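Local atomic coordinates of MstE (Scytonema sp. PCC 10023, PDB entry 6SBF), a protein that is a monodomain class II terpene cyclase with an alpha6-alpha6 barrel fold that probably cyclises isoprenoid precursors in merosterol biosynthesis. Residues G205-Y217 and S308-N322. The protein carries 1 engineered substitution. Numbering follows the deposited sequence.
Sequences GNWEGYWWSDHEY and SAYLRIPYPFDRNPN
R312 grips the carbonyl of Y210 side-on. Its NE lies 3.1 Å and its NH1 3.2 Å from Y210 O. Both come from one face of the carbonyl plane, yet the oxygen lies in the guanidinium plane. From CG between the backbone N and carbonyl carbon (chi1 77°), the extended chain carries the guanidinium along the 205-217 backbone to Y210 O. W212 O packs over the centre of one guanidinium face without a hydrogen bond. At the guanidinium edge, N322 OD1 accepts from NH1, and water 1 links NH2 to S213 OG. The amide of N322 turns its ND2 to G209 O, 2.9 Å away, while its OD1 meets the H215 ring edge.

P314 CG and P321 CD approach the Y210 ring obliquely from the same side of its plane, near CE2 and CE1. The Y210 CG is anti to the backbone N (chi1 -173°), which carries the hydroxyl out to D318 O, where OH donates over 2.8 Å. W211 packs its CZ3 against P314 CD, and its NE1 is held by T149.

A single beta bridge joins W212 and L311, with R312 N donating to W211 O at 2.8 Å. L311 CD1 makes a CH-pi contact over the six-membered ring of W212. The contact fastens the loop before helix 215-229 to edge strand 311-313, within the squalene-hopene cyclase C-terminal family region. The guanidinium meets carbonyl and amide oxygens and a water, and E208 OE1 is 7.0 Å from R312 NH1. Its charge is probably spread over dipoles here rather than paired with an acid.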
ATOM      1  N   GLY A 205       6.672 -17.653   6.546  1.00 15.38           N
ATOM      2  CA  GLY A 205       5.375 -17.474   5.858  1.00 14.59           C
ATOM      3  C   GLY A 205       5.086 -16.082   5.376  1.00 14.32           C
ATOM      4  O   GLY A 205       4.118 -15.885   4.618  1.00 14.48           O
ATOM      5  N   ASN A 206       5.875 -15.118   5.780  1.00 14.07           N
ATOM      6  CA  ASN A 206       5.683 -13.728   5.339  1.00 13.22           C
ATOM      7  C   ASN A 206       6.548 -13.401   4.126  1.00 13.28           C
ATOM      8  O   ASN A 206       7.409 -14.153   3.720  1.00 16.35           O
ATOM      9  CB  ASN A 206       5.936 -12.756   6.488  1.00 14.20           C
ATOM     10  CG  ASN A 206       7.405 -12.690   6.906  1.00 14.09           C
ATOM     11  OD1 ASN A 206       7.932 -13.700   7.363  1.00 15.81           O
ATOM     12  ND2 ASN A 206       8.031 -11.529   6.704  1.00 15.75           N
ATOM     13  N   TRP A 207       6.330 -12.201   3.616  1.00 12.26           N
ATOM     14  CA  TRP A 207       7.226 -11.544   2.658  1.00 12.50           C
ATOM     15  C   TRP A 207       7.751 -10.279   3.329  1.00 13.48           C
ATOM     16  O   TRP A 207       7.145  -9.785   4.297  1.00 14.73           O
ATOM     17  CB  TRP A 207       6.479 -11.204   1.358  1.00 13.12           C
ATOM     18  CG  TRP A 207       6.220 -12.387   0.475  1.00 13.37           C
ATOM     19  CD1 TRP A 207       6.945 -12.718  -0.626  1.00 13.63           C
ATOM     20  CD2 TRP A 207       5.142 -13.344   0.558  1.00 13.13           C
ATOM     21  NE1 TRP A 207       6.435 -13.837  -1.218  1.00 14.09           N
ATOM     22  CE2 TRP A 207       5.312 -14.233  -0.521  1.00 13.96           C
ATOM     23  CE3 TRP A 207       4.066 -13.525   1.415  1.00 13.65           C
ATOM     24  CZ2 TRP A 207       4.458 -15.321  -0.737  1.00 13.94           C
ATOM     25  CZ3 TRP A 207       3.186 -14.574   1.194  1.00 14.17           C
ATOM     26  CH2 TRP A 207       3.398 -15.461   0.135  1.00 14.87           C
ATOM     27  N   GLU A 208       8.857  -9.818   2.790  1.00 13.92           N
ATOM     28  CA  GLU A 208       9.494  -8.565   3.192  1.00 15.36           C
ATOM     29  C   GLU A 208       9.518  -7.622   1.991  1.00 14.92           C
ATOM     30  O   GLU A 208       9.857  -8.054   0.888  1.00 18.28           O
ATOM     31  CB  GLU A 208      10.912  -8.827   3.700  1.00 18.18           C
ATOM     32  CG  GLU A 208      11.009  -9.790   4.870  1.00 19.92           C
ATOM     33  CD  GLU A 208      12.440 -10.095   5.292  1.00 27.24           C
ATOM     34  OE1 GLU A 208      13.345  -9.803   4.517  1.00 28.61           O
ATOM     35  OE2 GLU A 208      12.607 -10.731   6.321  1.00 28.76           O
ATOM     36  N   GLY A 209       9.206  -6.370   2.245  1.00 14.04           N
ATOM     37  CA  GLY A 209       9.216  -5.337   1.216  1.00 14.82           C
ATOM     38  C   GLY A 209      10.530  -4.570   1.146  1.00 13.69           C
ATOM     39  O   GLY A 209      11.439  -4.760   1.963  1.00 15.85           O
ATOM     40  N   TYR A 210      10.626  -3.693   0.184  1.00 12.69           N
ATOM     41  CA  TYR A 210      11.785  -2.841  -0.038  1.00 13.29           C
ATOM     42  C   TYR A 210      11.557  -1.483   0.625  1.00 13.30           C
ATOM     43  O   TYR A 210      12.335  -1.098   1.562  1.00 14.41           O
ATOM     44  CB  TYR A 210      12.085  -2.716  -1.534  1.00 14.40           C
ATOM     45  CG  TYR A 210      13.386  -1.989  -1.784  1.00 13.46           C
ATOM     46  CD1 TYR A 210      14.588  -2.675  -1.725  1.00 13.42           C
ATOM     47  CD2 TYR A 210      13.419  -0.626  -2.035  1.00 14.50           C
ATOM     48  CE1 TYR A 210      15.785  -2.010  -1.932  1.00 15.04           C
ATOM     49  CE2 TYR A 210      14.617   0.050  -2.233  1.00 14.87           C
ATOM     50  CZ  TYR A 210      15.798  -0.653  -2.162  1.00 14.67           C
ATOM     51  OH  TYR A 210      16.976   0.020  -2.320  1.00 16.24           O
ATOM     52  N   TRP A 211      10.493  -0.785   0.232  1.00 13.34           N
ATOM     53  CA  TRP A 211      10.277   0.616   0.679  1.00 13.55           C
ATOM     54  C   TRP A 211       9.550   0.734   2.014  1.00 13.51           C
ATOM     55  O   TRP A 211       9.404   1.826   2.526  1.00 15.99           O
ATOM     56  CB  TRP A 211       9.476   1.345  -0.384  1.00 13.87           C
ATOM     57  CG  TRP A 211      10.123   1.450  -1.719  1.00 14.41           C
ATOM     58  CD1 TRP A 211       9.787   0.751  -2.845  1.00 14.71           C
ATOM     59  CD2 TRP A 211      11.216   2.302  -2.093  1.00 13.41           C
ATOM     60  NE1 TRP A 211      10.597   1.092  -3.889  1.00 15.79           N
ATOM     61  CE2 TRP A 211      11.500   2.048  -3.444  1.00 15.06           C
ATOM     62  CE3 TRP A 211      12.032   3.220  -1.417  1.00 14.02           C
ATOM     63  CZ2 TRP A 211      12.514   2.691  -4.132  1.00 15.54           C
ATOM     64  CZ3 TRP A 211      13.034   3.856  -2.105  1.00 15.85           C
ATOM     65  CH2 TRP A 211      13.296   3.603  -3.445  1.00 15.63           C
ATOM     66  N   TRP A 212       9.015  -0.330   2.550  1.00 14.66           N
ATOM     67  CA  TRP A 212       8.170  -0.281   3.744  1.00 15.40           C
ATOM     68  C   TRP A 212       8.802  -0.999   4.897  1.00 16.04           C
ATOM     69  O   TRP A 212       9.329  -2.109   4.731  1.00 16.79           O
ATOM     70  CB  TRP A 212       6.808  -0.928   3.451  1.00 15.13           C
ATOM     71  CG  TRP A 212       6.063  -0.238   2.349  1.00 14.67           C
ATOM     72  CD1 TRP A 212       6.132  -0.566   1.040  1.00 18.05           C
ATOM     73  CD2 TRP A 212       5.375   1.030   2.416  1.00 14.81           C
ATOM     74  NE1 TRP A 212       5.465   0.327   0.284  1.00 19.17           N
ATOM     75  CE2 TRP A 212       4.991   1.326   1.111  1.00 17.54           C
ATOM     76  CE3 TRP A 212       5.050   1.901   3.445  1.00 16.65           C
ATOM     77  CZ2 TRP A 212       4.254   2.465   0.812  1.00 19.50           C
ATOM     78  CZ3 TRP A 212       4.388   3.064   3.151  1.00 17.98           C
ATOM     79  CH2 TRP A 212       3.936   3.306   1.849  1.00 19.37           C
ATOM     80  N   SER A 213       8.621  -0.436   6.073  1.00 16.31           N
ATOM     81  CA  SER A 213       9.073  -1.062   7.323  1.00 17.96           C
ATOM     82  C   SER A 213       8.180  -2.258   7.654  1.00 16.78           C
ATOM     83  O   SER A 213       8.643  -3.243   8.254  1.00 19.09           O
ATOM     84  CB  SER A 213       8.960  -0.007   8.447  1.00 21.24           C
ATOM     85  OG  SER A 213       9.816   1.110   8.310  1.00 26.40           O
ATOM     86  N   ASP A 214       6.874  -2.131   7.372  1.00 12.70           N
ATOM     87  CA  ASP A 214       5.894  -3.084   7.928  1.00 12.13           C
ATOM     88  C   ASP A 214       5.662  -4.210   6.920  1.00 12.11           C
ATOM     89  O   ASP A 214       4.977  -3.999   5.852  1.00 13.07           O
ATOM     90  CB  ASP A 214       4.605  -2.358   8.258  1.00 12.99           C
ATOM     91  CG  ASP A 214       4.789  -1.319   9.349  1.00 13.60           C
ATOM     92  OD1 ASP A 214       5.293  -1.698  10.424  1.00 16.51           O
ATOM     93  OD2 ASP A 214       4.440  -0.141   9.146  1.00 15.27           O
ATOM     94  N   HIS A 215       6.103  -5.431   7.215  1.00 12.60           N
ATOM     95  CA  HIS A 215       6.017  -6.580   6.311  1.00 12.87           C
ATOM     96  C   HIS A 215       4.559  -6.988   6.054  1.00 11.56           C
ATOM     97  O   HIS A 215       4.327  -7.711   5.073  1.00 11.90           O
ATOM     98  CB  HIS A 215       6.739  -7.785   6.910  1.00 13.22           C
ATOM     99  CG  HIS A 215       8.169  -7.575   7.236  1.00 14.85           C
ATOM    100  ND1 HIS A 215       8.987  -6.753   6.476  1.00 16.54           N
ATOM    101  CD2 HIS A 215       8.937  -8.137   8.215  1.00 17.96           C
ATOM    102  CE1 HIS A 215      10.217  -6.786   7.013  1.00 18.31           C
ATOM    103  NE2 HIS A 215      10.195  -7.605   8.081  1.00 19.37           N
ATOM    104  N   GLU A 216       3.625  -6.555   6.887  1.00 11.58           N
ATOM    105  CA  GLU A 216       2.188  -6.869   6.669  1.00 11.58           C
ATOM    106  C   GLU A 216       1.707  -6.342   5.312  1.00 11.48           C
ATOM    107  O   GLU A 216       0.859  -6.975   4.734  1.00 12.76           O
ATOM    108  CB  GLU A 216       1.375  -6.307   7.829  1.00 12.76           C
ATOM    109  CG  GLU A 216       1.726  -6.896   9.203  1.00 13.67           C
ATOM    110  CD  GLU A 216       3.018  -6.432   9.826  1.00 14.04           C
ATOM    111  OE1 GLU A 216       3.497  -7.134  10.782  1.00 14.89           O
ATOM    112  OE2 GLU A 216       3.538  -5.357   9.410  1.00 14.55           O
ATOM    113  N   TYR A 217       2.212  -5.203   4.882  1.00 11.51           N
ATOM    114  CA  TYR A 217       1.845  -4.636   3.579  1.00 11.83           C
ATOM    115  C   TYR A 217       2.181  -5.606   2.463  1.00 11.25           C
ATOM    116  O   TYR A 217       1.285  -6.014   1.672  1.00 12.32           O
ATOM    117  CB  TYR A 217       2.563  -3.298   3.415  1.00 12.59           C
ATOM    118  CG  TYR A 217       2.432  -2.643   2.069  1.00 12.19           C
ATOM    119  CD1 TYR A 217       3.260  -2.920   1.027  1.00 14.01           C
ATOM    120  CD2 TYR A 217       1.500  -1.651   1.853  1.00 15.38           C
ATOM    121  CE1 TYR A 217       3.188  -2.279  -0.202  1.00 14.46           C
ATOM    122  CE2 TYR A 217       1.395  -0.998   0.629  1.00 14.82           C
ATOM    123  CZ  TYR A 217       2.230  -1.302  -0.411  1.00 13.08           C
ATOM    124  OH  TYR A 217       2.134  -0.646  -1.612  1.00 14.87           O
ATOM    125  N   SER A 308       0.925   6.162  10.549  1.00 12.32           N
ATOM    126  CA  SER A 308       1.895   5.085  10.811  1.00 12.89           C
ATOM    127  C   SER A 308       2.373   4.439   9.537  1.00 11.95           C
ATOM    128  O   SER A 308       2.910   3.332   9.588  1.00 13.42           O
ATOM    129  CB  SER A 308       1.373   4.089  11.856  1.00 14.16           C
ATOM    130  OG  SER A 308       0.150   3.498  11.413  1.00 15.06           O
ATOM    131  N   ALA A 309       2.178   5.064   8.378  1.00 11.64           N
ATOM    132  CA  ALA A 309       2.633   4.522   7.102  1.00 11.61           C
ATOM    133  C   ALA A 309       4.088   4.900   6.883  1.00 12.10           C
ATOM    134  O   ALA A 309       4.390   5.908   6.315  1.00 15.14           O
ATOM    135  CB  ALA A 309       1.751   4.973   5.980  1.00 12.14           C
ATOM    136  N   TYR A 310       4.973   4.035   7.408  1.00 12.85           N
ATOM    137  CA  TYR A 310       6.418   4.312   7.453  1.00 13.24           C
ATOM    138  C   TYR A 310       7.094   3.868   6.187  1.00 13.48           C
ATOM    139  O   TYR A 310       7.168   2.644   5.914  1.00 15.51           O
ATOM    140  CB  TYR A 310       7.077   3.761   8.708  1.00 13.44           C
ATOM    141  CG  TYR A 310       6.638   4.435   9.978  1.00 13.70           C
ATOM    142  CD1 TYR A 310       6.829   5.785  10.181  1.00 16.11           C
ATOM    143  CD2 TYR A 310       6.010   3.761  10.992  1.00 15.97           C
ATOM    144  CE1 TYR A 310       6.399   6.411  11.343  1.00 16.86           C
ATOM    145  CE2 TYR A 310       5.585   4.352  12.158  1.00 17.20           C
ATOM    146  CZ  TYR A 310       5.786   5.702  12.359  1.00 16.02           C
ATOM    147  OH  TYR A 310       5.339   6.271  13.504  1.00 21.10           O
ATOM    148  N   LEU A 311       7.571   4.846   5.427  1.00 14.03           N
ATOM    149  CA  LEU A 311       8.223   4.708   4.121  1.00 13.84           C
ATOM    150  C   LEU A 311       9.730   4.914   4.363  1.00 14.77           C
ATOM    151  O   LEU A 311      10.147   6.006   4.851  1.00 17.00           O
ATOM    152  CB  LEU A 311       7.662   5.753   3.171  1.00 15.41           C
ATOM    153  CG  LEU A 311       8.200   5.756   1.756  1.00 18.72           C
ATOM    154  CD1 LEU A 311       7.749   4.523   1.027  1.00 23.16           C
ATOM    155  CD2 LEU A 311       7.722   7.023   1.052  1.00 21.66           C
ATOM    156  N   ARG A 312      10.518   3.957   3.991  1.00 15.11           N
ATOM    157  CA  ARG A 312      11.949   4.066   4.192  1.00 15.76           C
ATOM    158  C   ARG A 312      12.643   4.408   2.904  1.00 15.93           C
ATOM    159  O   ARG A 312      12.180   4.056   1.806  1.00 19.11           O
ATOM    160  CB  ARG A 312      12.355   2.888   5.001  1.00 25.27           C
ATOM    161  CG  ARG A 312      12.420   1.688   4.170  1.00 23.29           C
ATOM    162  CD  ARG A 312      12.491   0.592   5.262  1.00 29.22           C
ATOM    163  NE  ARG A 312      12.477  -0.645   4.585  1.00 27.13           N
ATOM    164  CZ  ARG A 312      12.508  -1.950   5.069  1.00 19.95           C
ATOM    165  NH1 ARG A 312      12.512  -2.887   4.155  1.00 17.49           N
ATOM    166  NH2 ARG A 312      12.534  -2.309   6.328  1.00 25.16           N
ATOM    167  N   ILE A 313      13.743   5.145   3.054  1.00 14.66           N
ATOM    168  CA  ILE A 313      14.569   5.546   1.920  1.00 15.93           C
ATOM    169  C   ILE A 313      15.901   4.837   2.098  1.00 16.15           C
ATOM    170  O   ILE A 313      16.824   5.338   2.742  1.00 16.84           O
ATOM    171  CB  ILE A 313      14.731   7.053   1.859  1.00 20.99           C
ATOM    172  CG1 ILE A 313      13.368   7.765   1.913  1.00 25.30           C
ATOM    173  CG2 ILE A 313      15.548   7.341   0.608  1.00 23.36           C
ATOM    174  CD1 ILE A 313      12.309   7.296   0.866  1.00 32.36           C
ATOM    175  N   PRO A 314      16.086   3.628   1.501  1.00 16.47           N
ATOM    176  CA  PRO A 314      17.385   2.987   1.575  1.00 17.21           C
ATOM    177  C   PRO A 314      18.388   3.788   0.764  1.00 17.68           C
ATOM    178  O   PRO A 314      18.019   4.531  -0.132  1.00 18.56           O
ATOM    179  CB  PRO A 314      17.174   1.629   0.906  1.00 17.79           C
ATOM    180  CG  PRO A 314      15.644   1.436   0.939  1.00 17.02           C
ATOM    181  CD  PRO A 314      15.145   2.844   0.699  1.00 16.37           C
ATOM    182  N   TYR A 315      19.663   3.588   1.071  1.00 17.51           N
ATOM    183  CA  TYR A 315      20.702   4.083   0.150  1.00 17.64           C
ATOM    184  C   TYR A 315      20.457   3.474  -1.226  1.00 16.38           C
ATOM    185  O   TYR A 315      19.993   2.325  -1.348  1.00 18.00           O
ATOM    186  CB  TYR A 315      22.092   3.732   0.674  1.00 17.73           C
ATOM    187  CG  TYR A 315      22.552   4.590   1.817  1.00 18.66           C
ATOM    188  CD1 TYR A 315      22.271   4.256   3.123  1.00 19.80           C
ATOM    189  CD2 TYR A 315      23.230   5.770   1.584  1.00 22.05           C
ATOM    190  CE1 TYR A 315      22.662   5.052   4.186  1.00 21.70           C
ATOM    191  CE2 TYR A 315      23.629   6.579   2.633  1.00 24.34           C
ATOM    192  CZ  TYR A 315      23.363   6.209   3.946  1.00 24.81           C
ATOM    193  OH  TYR A 315      23.770   7.003   4.988  1.00 26.44           O
ATOM    194  N   PRO A 316      20.776   4.210  -2.309  1.00 17.49           N
ATOM    195  CA  PRO A 316      20.511   3.740  -3.664  1.00 17.60           C
ATOM    196  C   PRO A 316      21.144   2.392  -4.000  1.00 17.81           C
ATOM    197  O   PRO A 316      20.613   1.682  -4.862  1.00 20.81           O
ATOM    198  CB  PRO A 316      20.956   4.839  -4.641  1.00 20.31           C
ATOM    199  CG  PRO A 316      21.189   6.002  -3.761  1.00 30.08           C
ATOM    200  CD  PRO A 316      21.333   5.570  -2.316  1.00 22.10           C
ATOM    201  N   PHE A 317      22.234   2.032  -3.319  1.00 20.28           N
ATOM    202  CA  PHE A 317      23.013   0.836  -3.670  1.00 22.71           C
ATOM    203  C   PHE A 317      22.469  -0.356  -2.912  1.00 23.33           C
ATOM    204  O   PHE A 317      22.987  -1.485  -3.137  1.00 27.45           O
ATOM    205  CB  PHE A 317      24.499   1.070  -3.308  1.00 24.39           C
ATOM    206  CG  PHE A 317      24.809   1.480  -1.873  1.00 27.72           C
ATOM    207  CD1 PHE A 317      24.696   0.562  -0.836  1.00 31.77           C
ATOM    208  CD2 PHE A 317      25.176   2.802  -1.558  1.00 26.76           C
ATOM    209  CE1 PHE A 317      24.951   0.949   0.483  1.00 32.76           C
ATOM    210  CE2 PHE A 317      25.389   3.202  -0.250  1.00 26.45           C
ATOM    211  CZ  PHE A 317      25.285   2.260   0.773  1.00 29.11           C
ATOM    212  N   ASP A 318      21.586  -0.109  -1.946  1.00 19.04           N
ATOM    213  CA  ASP A 318      21.229  -1.128  -0.933  1.00 19.22           C
ATOM    214  C   ASP A 318      20.147  -2.075  -1.469  1.00 18.73           C
ATOM    215  O   ASP A 318      18.991  -1.675  -1.523  1.00 17.42           O
ATOM    216  CB  ASP A 318      20.770  -0.468   0.354  1.00 23.04           C
ATOM    217  CG  ASP A 318      20.678  -1.491   1.475  1.00 23.51           C
ATOM    218  OD1 ASP A 318      20.916  -2.720   1.189  1.00 22.57           O
ATOM    219  OD2 ASP A 318      20.304  -1.074   2.608  1.00 28.61           O
ATOM    220  N   ARG A 319      20.508  -3.293  -1.875  1.00 19.71           N
ATOM    221  CA  ARG A 319      19.505  -4.319  -2.290  1.00 19.61           C
ATOM    222  C   ARG A 319      18.773  -4.942  -1.101  1.00 18.63           C
ATOM    223  O   ARG A 319      17.787  -5.653  -1.347  1.00 23.04           O
ATOM    224  CB  ARG A 319      20.145  -5.398  -3.129  1.00 27.36           C
ATOM    225  CG  ARG A 319      20.736  -4.907  -4.437  1.00 28.70           C
ATOM    226  CD  ARG A 319      20.982  -6.095  -5.348  1.00 25.64           C
ATOM    227  NE  ARG A 319      21.786  -5.839  -6.541  1.00 32.96           N
ATOM    228  CZ  ARG A 319      23.059  -5.498  -6.526  1.00 23.20           C
ATOM    229  NH1 ARG A 319      23.694  -5.368  -5.385  1.00 25.74           N
ATOM    230  NH2 ARG A 319      23.691  -5.281  -7.656  1.00 24.45           N
ATOM    231  N   ASN A 320      19.217  -4.701   0.135  1.00 18.93           N
ATOM    232  CA  ASN A 320      18.759  -5.502   1.280  1.00 20.78           C
ATOM    233  C   ASN A 320      18.351  -4.624   2.467  1.00 18.39           C
ATOM    234  O   ASN A 320      18.933  -4.730   3.549  1.00 17.78           O
ATOM    235  CB  ASN A 320      19.923  -6.466   1.620  1.00 25.58           C
ATOM    236  CG  ASN A 320      20.170  -7.529   0.544  1.00 25.95           C
ATOM    237  OD1 ASN A 320      19.276  -8.301   0.227  1.00 33.06           O
ATOM    238  ND2 ASN A 320      21.369  -7.590  -0.015  1.00 36.05           N
ATOM    239  N   PRO A 321      17.358  -3.701   2.328  1.00 16.69           N
ATOM    240  CA  PRO A 321      17.005  -2.787   3.419  1.00 15.86           C
ATOM    241  C   PRO A 321      16.512  -3.487   4.693  1.00 15.95           C
ATOM    242  O   PRO A 321      16.549  -2.870   5.752  1.00 16.41           O
ATOM    243  CB  PRO A 321      15.936  -1.872   2.769  1.00 16.94           C
ATOM    244  CG  PRO A 321      15.389  -2.744   1.666  1.00 20.22           C
ATOM    245  CD  PRO A 321      16.575  -3.436   1.089  1.00 16.78           C
ATOM    246  N   ASN A 322      16.028  -4.726   4.577  1.00 15.68           N
ATOM    247  CA  ASN A 322      15.600  -5.451   5.801  1.00 16.44           C
ATOM    248  C   ASN A 322      16.828  -5.909   6.625  1.00 17.65           C
ATOM    249  O   ASN A 322      16.610  -6.421   7.703  1.00 19.46           O
ATOM    250  CB  ASN A 322      14.725  -6.619   5.381  1.00 17.11           C
ATOM    251  CG  ASN A 322      13.461  -6.127   4.676  1.00 15.83           C
ATOM    252  OD1 ASN A 322      12.649  -5.511   5.325  1.00 17.38           O
ATOM    253  ND2 ASN A 322      13.379  -6.361   3.375  1.00 16.19           N
TER
HETATM  254  O   HOH W   1      12.439  -0.158   8.491  1.00 29.96           O
HETATM  255  O   HOH W   2       3.598   1.235  11.184  1.00 12.98           O
HETATM  256  O   HOH W   3       5.567   0.431   6.726  1.00 16.59           O